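PDB 4XVH: carbohydrate esterase family 2 (CE2) from Chaetomium olivicolor, which probably removes acetyl groups from xylan and related plant polysaccharides, joining a jelly-roll carbohydrate-binding domain to an SGNH-type esterase domain. Local coordinates for residues R82-Y87 and V159-K164; R248-L253 and G286-F291; L46-G51 and S65-L70; P141-V146 and A310-E315; V2-R7 and T20-A25. All blocks are in the same frame, centred on the assembly; numbering follows the deposited sequence.

Contact 1 of 5, residues R82-Y87 and V159-K164; sequences RSEPAY and VAWSGK. With PEU (2,5,8,11,14,17,20,23,26,29,32,35,38,41,44,47,50,53,56,59,62,65,68,71,74,77,80-heptacosaoxadooctacontan-82-ol), chain C.
The carboxylate of E84 is gripped at both oxygens by S162 of the facing segment. OE2 of E84 takes the hydroxyl OG of S162 at 2.6 Å, and OE1 of E84 takes the backbone N of S162 at 2.7 Å with a nearly straight N-H (169°). Each oxygen uses its syn lone pair, so the two bonds hold the carboxylate from turning about its last torsion. OE2 also lies close to the like-charged carboxylate of E138, which may raise the acid's pKa. Beside this polar clasp the indole of W161 makes the apolar half: CB of P85 lies over one face, offset toward the rim, and CE of K164 covers the opposite face. CB of A86 comes within 3.8 Å of NE1 of W161, obliquely to the ring. A86, Y87, S162 and G163 line the pocket holding a polyether, whose last modelled oxygen, OAW, accepts the N-H of G163 at 2.9 Å; N215 bonds it too, so both domains contribute. E84 also packs on V121 of helix 118-121, and W161 on L184 of helix 181-184, so the loop between strands 73-81 and 88-97 meets the end of strand 155-160 beside two short helices.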
# COMPACT_ATOMS: atom_id res chain seq x y z
N ARG A 82 -3.96 8.60 1.94
CA ARG A 82 -4.06 8.25 0.52
C ARG A 82 -2.66 8.14 -0.12
O ARG A 82 -2.49 7.45 -1.13
CB ARG A 82 -4.84 9.34 -0.24
CG ARG A 82 -6.30 9.48 0.16
CD ARG A 82 -6.83 10.85 -0.20
NE ARG A 82 -6.76 11.17 -1.62
CZ ARG A 82 -7.68 10.80 -2.53
NH1 ARG A 82 -8.76 10.10 -2.18
NH2 ARG A 82 -7.54 11.17 -3.81
N SER A 83 -1.70 8.88 0.44
CA SER A 83 -0.43 9.16 -0.22
C SER A 83 0.76 8.50 0.47
O SER A 83 0.59 7.73 1.42
CB SER A 83 -0.20 10.68 -0.31
OG SER A 83 -0.25 11.28 0.98
N GLU A 84 1.97 8.84 0.02
CA GLU A 84 3.13 8.02 0.39
C GLU A 84 4.27 8.84 1.01
O GLU A 84 4.30 10.07 0.89
CB GLU A 84 3.64 7.28 -0.86
CG GLU A 84 4.29 8.25 -1.88
CD GLU A 84 4.81 7.51 -3.11
OE1 GLU A 84 5.78 6.71 -2.95
OE2 GLU A 84 4.24 7.72 -4.21
N PRO A 85 5.21 8.17 1.67
CA PRO A 85 6.26 8.90 2.39
C PRO A 85 7.10 9.82 1.51
O PRO A 85 7.57 10.85 2.00
CB PRO A 85 7.15 7.78 2.97
CG PRO A 85 6.47 6.50 2.70
CD PRO A 85 5.18 6.74 2.01
N ALA A 86 7.25 9.47 0.23
CA ALA A 86 8.12 10.25 -0.64
C ALA A 86 7.65 11.69 -0.75
O ALA A 86 8.46 12.57 -0.99
CB ALA A 86 8.20 9.62 -2.04
N TYR A 87 6.34 11.93 -0.58
CA TYR A 87 5.79 13.28 -0.73
C TYR A 87 5.71 14.01 0.61
O TYR A 87 5.74 15.23 0.66
CB TYR A 87 4.40 13.23 -1.38
CG TYR A 87 4.45 12.99 -2.88
CD1 TYR A 87 4.66 14.03 -3.78
CD2 TYR A 87 4.33 11.69 -3.39
CE1 TYR A 87 4.72 13.80 -5.15
CE2 TYR A 87 4.38 11.45 -4.77
CZ TYR A 87 4.58 12.51 -5.64
OH TYR A 87 4.64 12.24 -7.00
N VAL A 159 2.92 -1.52 2.71
CA VAL A 159 4.30 -1.09 2.77
C VAL A 159 4.77 -0.92 1.35
O VAL A 159 5.08 -1.91 0.69
CB VAL A 159 5.20 -2.08 3.51
CG1 VAL A 159 6.63 -1.51 3.60
CG2 VAL A 159 4.67 -2.29 4.92
N ALA A 160 4.80 0.32 0.88
CA ALA A 160 5.05 0.56 -0.55
C ALA A 160 5.62 1.93 -0.76
O ALA A 160 5.36 2.83 0.02
CB ALA A 160 3.77 0.41 -1.33
N TRP A 161 6.41 2.09 -1.83
CA TRP A 161 7.13 3.34 -2.05
C TRP A 161 7.33 3.45 -3.57
O TRP A 161 7.82 2.51 -4.19
CB TRP A 161 8.47 3.31 -1.29
CG TRP A 161 9.28 4.58 -1.31
CD1 TRP A 161 9.59 5.36 -2.39
CD2 TRP A 161 9.91 5.20 -0.17
NE1 TRP A 161 10.36 6.45 -1.98
CE2 TRP A 161 10.56 6.36 -0.63
CE3 TRP A 161 9.96 4.89 1.20
CZ2 TRP A 161 11.28 7.21 0.23
CZ3 TRP A 161 10.68 5.73 2.05
CH2 TRP A 161 11.33 6.87 1.57
N SER A 162 6.93 4.57 -4.16
CA SER A 162 7.01 4.70 -5.62
C SER A 162 8.46 4.62 -6.10
O SER A 162 9.35 5.21 -5.49
CB SER A 162 6.37 6.00 -6.09
OG SER A 162 4.96 5.88 -5.90
N GLY A 163 8.66 3.88 -7.19
CA GLY A 163 9.95 3.81 -7.85
C GLY A 163 10.82 2.68 -7.33
O GLY A 163 11.88 2.42 -7.89
N LYS A 164 10.35 2.01 -6.27
CA LYS A 164 11.18 1.02 -5.61
C LYS A 164 11.06 -0.34 -6.26
O LYS A 164 10.02 -0.72 -6.79
CB LYS A 164 10.83 0.91 -4.13
CG LYS A 164 11.11 2.20 -3.36
CD LYS A 164 12.61 2.55 -3.39
CE LYS A 164 12.92 3.67 -2.39
NZ LYS A 164 14.38 4.00 -2.36
CAA PEU C . 9.76 15.70 1.52
OAB PEU C . 10.10 15.79 0.13
CAC PEU C . 11.56 15.85 -0.11
CAD PEU C . 12.14 15.96 -1.57
OAE PEU C . 11.72 17.16 -2.26
CAF PEU C . 10.28 17.23 -2.50
CAG PEU C . 9.59 16.35 -3.56
OAH PEU C . 9.76 14.93 -3.48
CAI PEU C . 8.90 14.25 -4.44
CAJ PEU C . 9.24 12.76 -4.59
OAK PEU C . 8.32 12.12 -5.52
CAL PEU C . 8.91 10.88 -5.98
CAM PEU C . 8.04 10.12 -6.98
OAN PEU C . 8.93 9.10 -7.47
CAO PEU C . 8.38 8.29 -8.53
CAP PEU C . 9.68 7.78 -9.11
OAQ PEU C . 9.87 6.90 -10.24
CAR PEU C . 9.25 7.27 -11.52
CAS PEU C . 7.73 7.04 -11.76
OAT PEU C . 7.32 5.62 -11.73
CAU PEU C . 7.51 4.92 -10.46
CAV PEU C . 7.06 3.44 -10.55
OAW PEU C . 7.17 2.66 -9.34

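Contact 2 of 5, residues R248-L253 and G286-F291; sequences RAHFFL and GAKAHF
H290 stands on the sheet face that also carries F252, the two side chains side by side. Its CB lies 3.8 Å from CD2 of F252 and near the carbonyl O of F251. CG and CD2 come next to the phenyl ring: CD2 of H290 sits over a face of F252, 3.7 Å from CE2, yet the two rings, 14° from parallel, are slid apart and barely overlap. At the tip, NE2 of H290 meets ND1 of H250 at 2.7 Å in an almost straight hydrogen bond (174°), made at the edges of both rings; CE1 of H290 also comes near that ND1. On H250 the aliphatic chain of K288 crosses at about a right angle, with CG 3.9 Å from the ring centroid in a CH-pi contact. The backbones pair in parallel, N of F251 bonding O of K288 at 2.7 Å and N of L253 bonding O of H290 at 2.9 Å, with a weak bond from N of H290 to O of F251 between them. Strand 250-254, helix 270-285 and strand 289-292 thus form a beta-alpha-beta crossover at one border of the parallel sheet of the SGNH hydrolase domain.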
# COMPACT_ATOMS: atom_id res chain seq x y z
N ARG A 248 3.33 -18.91 8.81
CA ARG A 248 2.10 -19.55 8.35
C ARG A 248 1.41 -18.75 7.24
O ARG A 248 0.38 -19.16 6.74
CB ARG A 248 1.12 -19.74 9.52
CG ARG A 248 1.59 -20.68 10.64
CD ARG A 248 0.66 -20.57 11.87
NE ARG A 248 0.71 -19.25 12.51
CZ ARG A 248 -0.19 -18.26 12.34
NH1 ARG A 248 -1.24 -18.42 11.52
NH2 ARG A 248 -0.03 -17.11 12.98
N ALA A 249 1.93 -17.59 6.87
CA ALA A 249 1.20 -16.78 5.89
C ALA A 249 1.22 -17.41 4.51
O ALA A 249 2.20 -18.06 4.14
CB ALA A 249 1.79 -15.37 5.82
N HIS A 250 0.15 -17.19 3.73
CA HIS A 250 0.21 -17.47 2.30
C HIS A 250 0.71 -16.23 1.56
O HIS A 250 0.40 -15.10 1.95
CB HIS A 250 -1.15 -17.89 1.77
CG HIS A 250 -1.52 -19.29 2.14
ND1 HIS A 250 -1.71 -20.29 1.22
CD2 HIS A 250 -1.70 -19.87 3.36
CE1 HIS A 250 -1.98 -21.43 1.84
NE2 HIS A 250 -2.01 -21.19 3.14
N PHE A 251 1.48 -16.46 0.49
CA PHE A 251 2.06 -15.34 -0.25
C PHE A 251 1.45 -15.27 -1.66
O PHE A 251 1.31 -16.31 -2.35
CB PHE A 251 3.59 -15.49 -0.31
CG PHE A 251 4.25 -15.26 1.02
CD1 PHE A 251 4.18 -16.23 2.01
CD2 PHE A 251 4.86 -14.04 1.31
CE1 PHE A 251 4.75 -16.03 3.25
CE2 PHE A 251 5.44 -13.81 2.53
CZ PHE A 251 5.38 -14.81 3.53
N PHE A 252 1.13 -14.05 -2.08
CA PHE A 252 0.48 -13.77 -3.35
C PHE A 252 1.38 -12.86 -4.16
O PHE A 252 1.52 -11.66 -3.86
CB PHE A 252 -0.92 -13.19 -3.09
CG PHE A 252 -1.81 -14.17 -2.37
CD1 PHE A 252 -1.76 -14.25 -0.97
CD2 PHE A 252 -2.54 -15.12 -3.07
CE1 PHE A 252 -2.50 -15.21 -0.28
CE2 PHE A 252 -3.31 -16.09 -2.35
CZ PHE A 252 -3.28 -16.12 -0.97
N LEU A 253 1.99 -13.45 -5.19
CA LEU A 253 3.01 -12.79 -6.01
C LEU A 253 2.43 -12.37 -7.36
O LEU A 253 2.01 -13.21 -8.16
CB LEU A 253 4.21 -13.72 -6.21
CG LEU A 253 4.77 -14.38 -4.94
CD1 LEU A 253 6.08 -15.16 -5.21
CD2 LEU A 253 5.01 -13.41 -3.80
N GLY A 286 6.87 -23.36 -2.71
CA GLY A 286 5.93 -24.36 -2.24
C GLY A 286 4.48 -23.91 -2.16
O GLY A 286 4.08 -22.87 -2.70
N ALA A 287 3.70 -24.72 -1.45
CA ALA A 287 2.26 -24.64 -1.48
C ALA A 287 1.66 -23.35 -0.88
O ALA A 287 0.52 -23.00 -1.18
CB ALA A 287 1.67 -25.88 -0.76
N LYS A 288 2.39 -22.64 -0.04
CA LYS A 288 1.84 -21.41 0.53
C LYS A 288 2.14 -20.18 -0.32
O LYS A 288 1.77 -19.07 0.03
CB LYS A 288 2.34 -21.21 1.95
CG LYS A 288 1.69 -22.19 2.94
CD LYS A 288 2.20 -22.00 4.33
CE LYS A 288 1.97 -23.26 5.19
NZ LYS A 288 0.52 -23.49 5.38
N ALA A 289 2.81 -20.38 -1.46
CA ALA A 289 3.04 -19.31 -2.43
C ALA A 289 2.07 -19.45 -3.59
O ALA A 289 1.78 -20.57 -4.01
CB ALA A 289 4.46 -19.33 -2.94
N HIS A 290 1.62 -18.33 -4.13
CA HIS A 290 0.60 -18.34 -5.17
C HIS A 290 0.89 -17.26 -6.18
O HIS A 290 1.12 -16.10 -5.79
CB HIS A 290 -0.79 -18.10 -4.56
CG HIS A 290 -1.10 -19.01 -3.42
ND1 HIS A 290 -1.71 -20.24 -3.59
CD2 HIS A 290 -0.88 -18.89 -2.09
CE1 HIS A 290 -1.83 -20.84 -2.42
NE2 HIS A 290 -1.35 -20.03 -1.49
N PHE A 291 0.82 -17.60 -7.47
CA PHE A 291 0.94 -16.58 -8.52
C PHE A 291 -0.41 -15.98 -8.84
O PHE A 291 -1.42 -16.69 -8.97
CB PHE A 291 1.54 -17.17 -9.81
CG PHE A 291 1.26 -16.34 -11.06
CD1 PHE A 291 1.90 -15.14 -11.26
CD2 PHE A 291 0.35 -16.79 -12.03
CE1 PHE A 291 1.63 -14.36 -12.42
CE2 PHE A 291 0.10 -16.04 -13.19
CZ PHE A 291 0.74 -14.84 -13.37

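Contact 3 of 5, residues L46-G51 and S65-L70; sequences LVIDGG and STPAGL
I48 fills the tight part of this contact and touches three residues of 65-70 with different branches. CG1 of I48 butts against the CD corner of the P67 ring at 3.6 Å. From there CD1 of I48 carries on to CG2 of T66, 4.0 Å away, in a crossing near a right angle. The other branch, CG2 of I48, stands anti to the backbone N and faces both methyls of L70, CD1 and CD2, each at 4.1 Å. An alanine here is likely to leave P67, T66 and L70 without the surface they rest on and to open a gap between strand 44-48 and the loop. Toward the strand's start, L46 adds CD2, 3.9 Å from the carbonyl O of S65, backed by V77 of strand 73-81.

The outer side is much looser. D49, exposed in the type I' turn I48-G51, brings OD2 only to 4.3 Å from CD2 of L70, and its carboxylate is engaged elsewhere, by H75 and the backbone N of T76. T66 turns its hydroxyl to the backbone N of A31 and its methyl CG2 to I48. The contact joins strand 44-48 to the loop after strand 63-65, two strands from different sheets of the jelly-roll sandwich. With the polar groups paired elsewhere, what holds 46-51 to 65-70 is shape fit between aliphatic groups, consistent with burial of apolar surface as its main source of stability.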
# COMPACT_ATOMS: atom_id res chain seq x y z
N LEU A 46 -11.19 11.05 5.00
CA LEU A 46 -11.85 11.02 6.31
C LEU A 46 -13.25 10.45 6.10
O LEU A 46 -14.04 11.03 5.33
CB LEU A 46 -11.90 12.44 6.92
CG LEU A 46 -12.57 12.53 8.30
CD1 LEU A 46 -11.66 11.94 9.37
CD2 LEU A 46 -12.91 13.99 8.60
N VAL A 47 -13.55 9.32 6.73
CA VAL A 47 -14.83 8.65 6.50
C VAL A 47 -15.65 8.72 7.79
O VAL A 47 -15.22 8.25 8.84
CB VAL A 47 -14.65 7.17 6.06
CG1 VAL A 47 -15.97 6.43 6.18
CG2 VAL A 47 -14.11 7.12 4.60
N ILE A 48 -16.82 9.35 7.69
CA ILE A 48 -17.68 9.58 8.84
C ILE A 48 -18.94 8.73 8.73
O ILE A 48 -19.63 8.78 7.68
CB ILE A 48 -18.07 11.08 8.93
CG1 ILE A 48 -16.83 11.96 8.86
CG2 ILE A 48 -18.86 11.37 10.22
CD1 ILE A 48 -15.89 11.74 10.11
N ASP A 49 -19.25 7.96 9.77
CA ASP A 49 -20.45 7.11 9.74
C ASP A 49 -20.47 6.21 8.50
O ASP A 49 -21.54 5.93 7.93
CB ASP A 49 -21.70 7.99 9.80
CG ASP A 49 -21.79 8.76 11.10
OD1 ASP A 49 -21.18 8.27 12.07
OD2 ASP A 49 -22.45 9.83 11.16
N GLY A 50 -19.29 5.78 8.09
CA GLY A 50 -19.11 4.97 6.90
C GLY A 50 -19.57 5.62 5.62
O GLY A 50 -19.95 4.93 4.69
N GLY A 51 -19.54 6.94 5.56
CA GLY A 51 -19.99 7.62 4.36
C GLY A 51 -18.94 7.77 3.28
O GLY A 51 -17.85 7.18 3.33
N SER A 65 -10.92 18.06 11.79
CA SER A 65 -12.18 17.92 12.53
C SER A 65 -13.25 17.26 11.71
O SER A 65 -13.25 17.34 10.49
CB SER A 65 -12.68 19.29 12.98
OG SER A 65 -11.73 19.87 13.85
N THR A 66 -14.16 16.58 12.40
CA THR A 66 -15.35 16.01 11.79
C THR A 66 -16.17 17.15 11.11
O THR A 66 -16.03 18.32 11.47
CB THR A 66 -16.22 15.28 12.84
OG1 THR A 66 -16.48 16.14 13.95
CG2 THR A 66 -15.51 14.03 13.36
N PRO A 67 -16.99 16.80 10.10
CA PRO A 67 -17.79 17.80 9.37
C PRO A 67 -18.85 18.51 10.21
O PRO A 67 -19.45 17.90 11.12
CB PRO A 67 -18.45 16.95 8.25
CG PRO A 67 -18.41 15.56 8.75
CD PRO A 67 -17.09 15.47 9.48
N ALA A 68 -19.09 19.78 9.93
CA ALA A 68 -20.20 20.49 10.55
C ALA A 68 -21.49 19.81 10.14
O ALA A 68 -21.57 19.23 9.05
CB ALA A 68 -20.22 21.95 10.14
N GLY A 69 -22.49 19.88 11.02
CA GLY A 69 -23.83 19.44 10.68
C GLY A 69 -24.23 18.08 11.24
O GLY A 69 -25.37 17.68 11.06
N LEU A 70 -23.31 17.39 11.91
CA LEU A 70 -23.62 16.08 12.48
C LEU A 70 -24.67 16.25 13.58
O LEU A 70 -24.77 17.32 14.21
CB LEU A 70 -22.36 15.39 13.01
CG LEU A 70 -21.32 15.02 11.95
CD1 LEU A 70 -20.08 14.42 12.64
CD2 LEU A 70 -21.88 14.07 10.86

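Contact 4 of 5, residues P141-V146 and A310-E315; sequences PKTYGV and ATHAAE
The rings of H312 and Y144 meet rim to rim, their planes 17° apart and neither lying over the other. At the edge of the Y144 ring, in its plane, sits ND1 of H312, 3.6 Å from CD1. The same ND1 accepts the backbone N-H of Y144 at 3.0 Å in a somewhat bent bond, with the donor tilted 27° from the imidazole plane. Over the H312 ring, off-centre, comes the methyl CG2 of T143, 4.3 Å from the centroid. Y144 has its CG between its own backbone N and carbonyl carbon (chi1 73°), which swings the ring past the imidazole edge and sends its hydroxyl to T120. CB of Y144 also rests on the far helix, 3.5 Å from O of H312 and 4.0 Å from CB of E315, while CB of H312 packs at 3.4 Å from O of K142. With a leucine in place of H312, the N-H of Y144 would probably lose its acceptor across the contact, and T143 its imidazole partner.

T143 is the N-cap residue of helix 144-151, and its OG1 bonds the carbonyl of N140. The imidazole thus takes a backbone N-H in the first turn of that helix, a histidine side chain serving as acceptor at a helix start. In this way the C-terminal helix 309-327 is joined to helix 144-151 within the alpha/beta SGNH hydrolase domain.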
# COMPACT_ATOMS: atom_id res chain seq x y z
N PRO A 141 -6.60 4.15 -0.75
CA PRO A 141 -7.83 3.39 -0.41
C PRO A 141 -8.55 2.79 -1.63
O PRO A 141 -9.48 1.97 -1.44
CB PRO A 141 -8.72 4.43 0.27
CG PRO A 141 -7.75 5.42 0.91
CD PRO A 141 -6.58 5.49 -0.09
N LYS A 142 -8.17 3.20 -2.84
CA LYS A 142 -8.80 2.64 -4.04
C LYS A 142 -7.92 1.64 -4.78
O LYS A 142 -8.25 1.22 -5.89
CB LYS A 142 -9.21 3.74 -5.02
CG LYS A 142 -10.42 4.57 -4.51
CD LYS A 142 -11.05 5.39 -5.67
CE LYS A 142 -12.35 6.06 -5.21
NZ LYS A 142 -13.01 6.82 -6.36
N THR A 143 -6.78 1.27 -4.18
CA THR A 143 -5.85 0.37 -4.87
C THR A 143 -6.35 -1.08 -4.84
O THR A 143 -7.14 -1.45 -3.98
CB THR A 143 -4.45 0.39 -4.25
OG1 THR A 143 -4.53 0.15 -2.83
CG2 THR A 143 -3.77 1.78 -4.52
N TYR A 144 -5.84 -1.90 -5.77
CA TYR A 144 -6.20 -3.32 -5.87
C TYR A 144 -5.98 -4.03 -4.52
O TYR A 144 -6.80 -4.84 -4.09
CB TYR A 144 -5.38 -4.01 -6.99
CG TYR A 144 -3.94 -4.20 -6.54
CD1 TYR A 144 -3.04 -3.12 -6.50
CD2 TYR A 144 -3.51 -5.43 -6.05
CE1 TYR A 144 -1.73 -3.28 -6.02
CE2 TYR A 144 -2.22 -5.61 -5.58
CZ TYR A 144 -1.33 -4.53 -5.57
OH TYR A 144 -0.06 -4.75 -5.06
N GLY A 145 -4.90 -3.71 -3.82
CA GLY A 145 -4.63 -4.46 -2.59
C GLY A 145 -5.60 -4.11 -1.47
O GLY A 145 -6.08 -4.98 -0.73
N VAL A 146 -5.87 -2.83 -1.31
CA VAL A 146 -6.85 -2.38 -0.31
C VAL A 146 -8.29 -2.83 -0.63
O VAL A 146 -9.04 -3.27 0.25
CB VAL A 146 -6.77 -0.86 -0.17
CG1 VAL A 146 -7.92 -0.33 0.72
CG2 VAL A 146 -5.35 -0.52 0.41
N ALA A 310 -10.62 1.98 -12.33
CA ALA A 310 -11.23 0.79 -12.90
C ALA A 310 -10.25 -0.37 -12.95
O ALA A 310 -10.61 -1.53 -12.66
CB ALA A 310 -11.80 1.08 -14.33
N THR A 311 -9.03 -0.09 -13.35
CA THR A 311 -8.02 -1.15 -13.45
C THR A 311 -7.69 -1.72 -12.07
O THR A 311 -7.58 -2.94 -11.90
CB THR A 311 -6.74 -0.63 -14.15
OG1 THR A 311 -7.08 -0.22 -15.49
CG2 THR A 311 -5.66 -1.72 -14.23
N HIS A 312 -7.55 -0.84 -11.08
CA HIS A 312 -7.35 -1.32 -9.72
C HIS A 312 -8.56 -2.14 -9.24
O HIS A 312 -8.39 -3.16 -8.61
CB HIS A 312 -7.13 -0.13 -8.77
CG HIS A 312 -5.72 0.35 -8.71
ND1 HIS A 312 -4.73 -0.34 -8.03
CD2 HIS A 312 -5.13 1.46 -9.22
CE1 HIS A 312 -3.59 0.34 -8.11
NE2 HIS A 312 -3.80 1.43 -8.84
N ALA A 313 -9.78 -1.68 -9.49
CA ALA A 313 -10.93 -2.34 -8.90
C ALA A 313 -11.04 -3.76 -9.48
O ALA A 313 -11.36 -4.72 -8.77
CB ALA A 313 -12.21 -1.53 -9.13
N ALA A 314 -10.77 -3.89 -10.79
CA ALA A 314 -10.85 -5.20 -11.45
C ALA A 314 -9.85 -6.21 -10.85
O ALA A 314 -10.19 -7.37 -10.59
CB ALA A 314 -10.62 -5.03 -12.95
N GLU A 315 -8.63 -5.77 -10.58
CA GLU A 315 -7.64 -6.71 -10.00
C GLU A 315 -7.91 -6.93 -8.51
O GLU A 315 -7.57 -7.98 -7.94
CB GLU A 315 -6.21 -6.20 -10.21
CG GLU A 315 -5.10 -7.16 -9.77
CD GLU A 315 -4.97 -8.41 -10.63
OE1 GLU A 315 -5.68 -8.52 -11.67
OE2 GLU A 315 -4.15 -9.28 -10.24

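Contact 5 of 5, residues V2-R7 and T20-A25; sequences VRYLGR and TGVSFA
V2 holds CG1 anti to its backbone N (chi1 -172°), and V22 turns CG1 beside its own N (chi1 -66°); these settings put CG1 of V2 3.7 Å from CB of V22 and bring CG1 of V22 to CD2 of Y4 at 3.6 Å. The backbones form an antiparallel pair in one sheet of the jelly-roll domain, with the N-terminal strand 3-5 paired to 21-28. R3 and S23 bond in both directions, N of R3 to O of S23 at 3.0 Å and N of S23 to O of R3 at 2.9 Å. L5 and G21 form the second hydrogen-bonded pair, though N of L5 comes to O of G21 from well above the carbonyl plane. The side chains of V2, V22 and F24 continue onto I95 of strand 88-97, in the other sheet of the sandwich. On the face opposite Y4 and V22, R3 stretches out to a salt bridge with D155, and one face of its guanidinium is covered by CD2 of L5, 3.7 Å above the plane.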
# COMPACT_ATOMS: atom_id res chain seq x y z
N VAL A 2 -8.78 4.91 20.66
CA VAL A 2 -8.44 5.01 19.25
C VAL A 2 -7.65 3.79 18.82
O VAL A 2 -6.82 3.31 19.59
CB VAL A 2 -7.60 6.25 18.99
CG1 VAL A 2 -7.40 6.47 17.51
CG2 VAL A 2 -8.26 7.47 19.65
N ARG A 3 -7.89 3.26 17.62
CA ARG A 3 -6.93 2.28 17.17
C ARG A 3 -6.24 2.74 15.90
O ARG A 3 -6.83 3.41 15.03
CB ARG A 3 -7.57 0.90 17.03
CG ARG A 3 -8.28 0.56 15.78
CD ARG A 3 -8.82 -0.90 15.92
NE ARG A 3 -9.69 -1.23 14.80
CZ ARG A 3 -9.29 -1.84 13.69
NH1 ARG A 3 -8.03 -2.25 13.54
NH2 ARG A 3 -10.17 -2.05 12.72
N TYR A 4 -4.95 2.46 15.86
CA TYR A 4 -4.12 2.81 14.73
C TYR A 4 -4.25 1.77 13.63
O TYR A 4 -4.26 0.56 13.90
CB TYR A 4 -2.68 2.98 15.16
CG TYR A 4 -2.54 4.24 15.96
CD1 TYR A 4 -2.86 4.24 17.32
CD2 TYR A 4 -2.16 5.45 15.36
CE1 TYR A 4 -2.76 5.37 18.07
CE2 TYR A 4 -2.06 6.61 16.12
CZ TYR A 4 -2.37 6.56 17.48
OH TYR A 4 -2.29 7.67 18.30
N LEU A 5 -4.32 2.26 12.40
CA LEU A 5 -4.45 1.43 11.23
C LEU A 5 -3.12 1.34 10.48
O LEU A 5 -2.47 2.36 10.27
CB LEU A 5 -5.53 2.01 10.31
CG LEU A 5 -6.86 2.24 11.04
CD1 LEU A 5 -7.90 2.91 10.13
CD2 LEU A 5 -7.37 0.90 11.54
N GLY A 6 -2.73 0.13 10.10
CA GLY A 6 -1.50 -0.04 9.35
C GLY A 6 -0.28 0.01 10.26
O GLY A 6 -0.41 0.01 11.49
N ARG A 7 0.90 0.08 9.65
CA ARG A 7 2.13 0.04 10.41
C ARG A 7 2.48 1.45 10.87
O ARG A 7 2.92 2.28 10.06
CB ARG A 7 3.25 -0.57 9.56
CG ARG A 7 4.59 -0.74 10.29
CD ARG A 7 5.67 -1.23 9.33
NE ARG A 7 5.45 -2.62 8.92
CZ ARG A 7 6.39 -3.33 8.30
NH1 ARG A 7 7.57 -2.76 8.04
NH2 ARG A 7 6.17 -4.62 7.97
N THR A 20 -2.08 4.26 6.21
CA THR A 20 -2.07 4.29 7.68
C THR A 20 -3.03 5.34 8.23
O THR A 20 -3.36 6.32 7.55
CB THR A 20 -0.66 4.55 8.25
OG1 THR A 20 -0.10 5.71 7.62
CG2 THR A 20 0.24 3.31 8.01
N GLY A 21 -3.46 5.18 9.47
CA GLY A 21 -4.43 6.12 10.01
C GLY A 21 -5.03 5.70 11.32
O GLY A 21 -4.37 5.03 12.12
N VAL A 22 -6.27 6.12 11.58
CA VAL A 22 -6.87 5.84 12.89
C VAL A 22 -8.36 5.59 12.73
O VAL A 22 -9.00 6.08 11.77
CB VAL A 22 -6.67 7.00 13.90
CG1 VAL A 22 -5.18 7.18 14.27
CG2 VAL A 22 -7.28 8.32 13.37
N SER A 23 -8.91 4.78 13.63
CA SER A 23 -10.34 4.53 13.66
C SER A 23 -10.84 4.71 15.08
O SER A 23 -10.21 4.23 16.03
CB SER A 23 -10.65 3.10 13.15
OG SER A 23 -11.93 2.64 13.57
N PHE A 24 -11.97 5.38 15.26
CA PHE A 24 -12.52 5.54 16.60
C PHE A 24 -14.01 5.84 16.49
O PHE A 24 -14.55 5.98 15.38
CB PHE A 24 -11.76 6.62 17.39
CG PHE A 24 -11.80 8.02 16.78
CD1 PHE A 24 -10.85 8.42 15.86
CD2 PHE A 24 -12.78 8.94 17.18
CE1 PHE A 24 -10.88 9.73 15.31
CE2 PHE A 24 -12.83 10.25 16.64
CZ PHE A 24 -11.88 10.64 15.71
N ALA A 25 -14.68 5.88 17.63
CA ALA A 25 -16.08 6.26 17.64
C ALA A 25 -16.29 7.19 18.81
O ALA A 25 -15.56 7.12 19.81
CB ALA A 25 -16.98 5.03 17.72

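In the fold
Starting at the N terminus, contact 5 closes the first short loop, pairing strands 3-5 and 21-28. Contact 3 follows in series, closing another short loop on strand 44-48 of the same sheet, about 16 Å away between centres. Contact 1 then makes a longer link from the jelly-roll domain to the esterase domain. It crosses contact 4, since P141-V146 falls between the halves of contact 1 while A310-E315 comes long after; the two touch where R82 packs on P141. Contact 2 lies within the span of contact 4 and completes the sheet that contact 1 also reaches. R7 of contact 5 touches V159, another meeting of the domains.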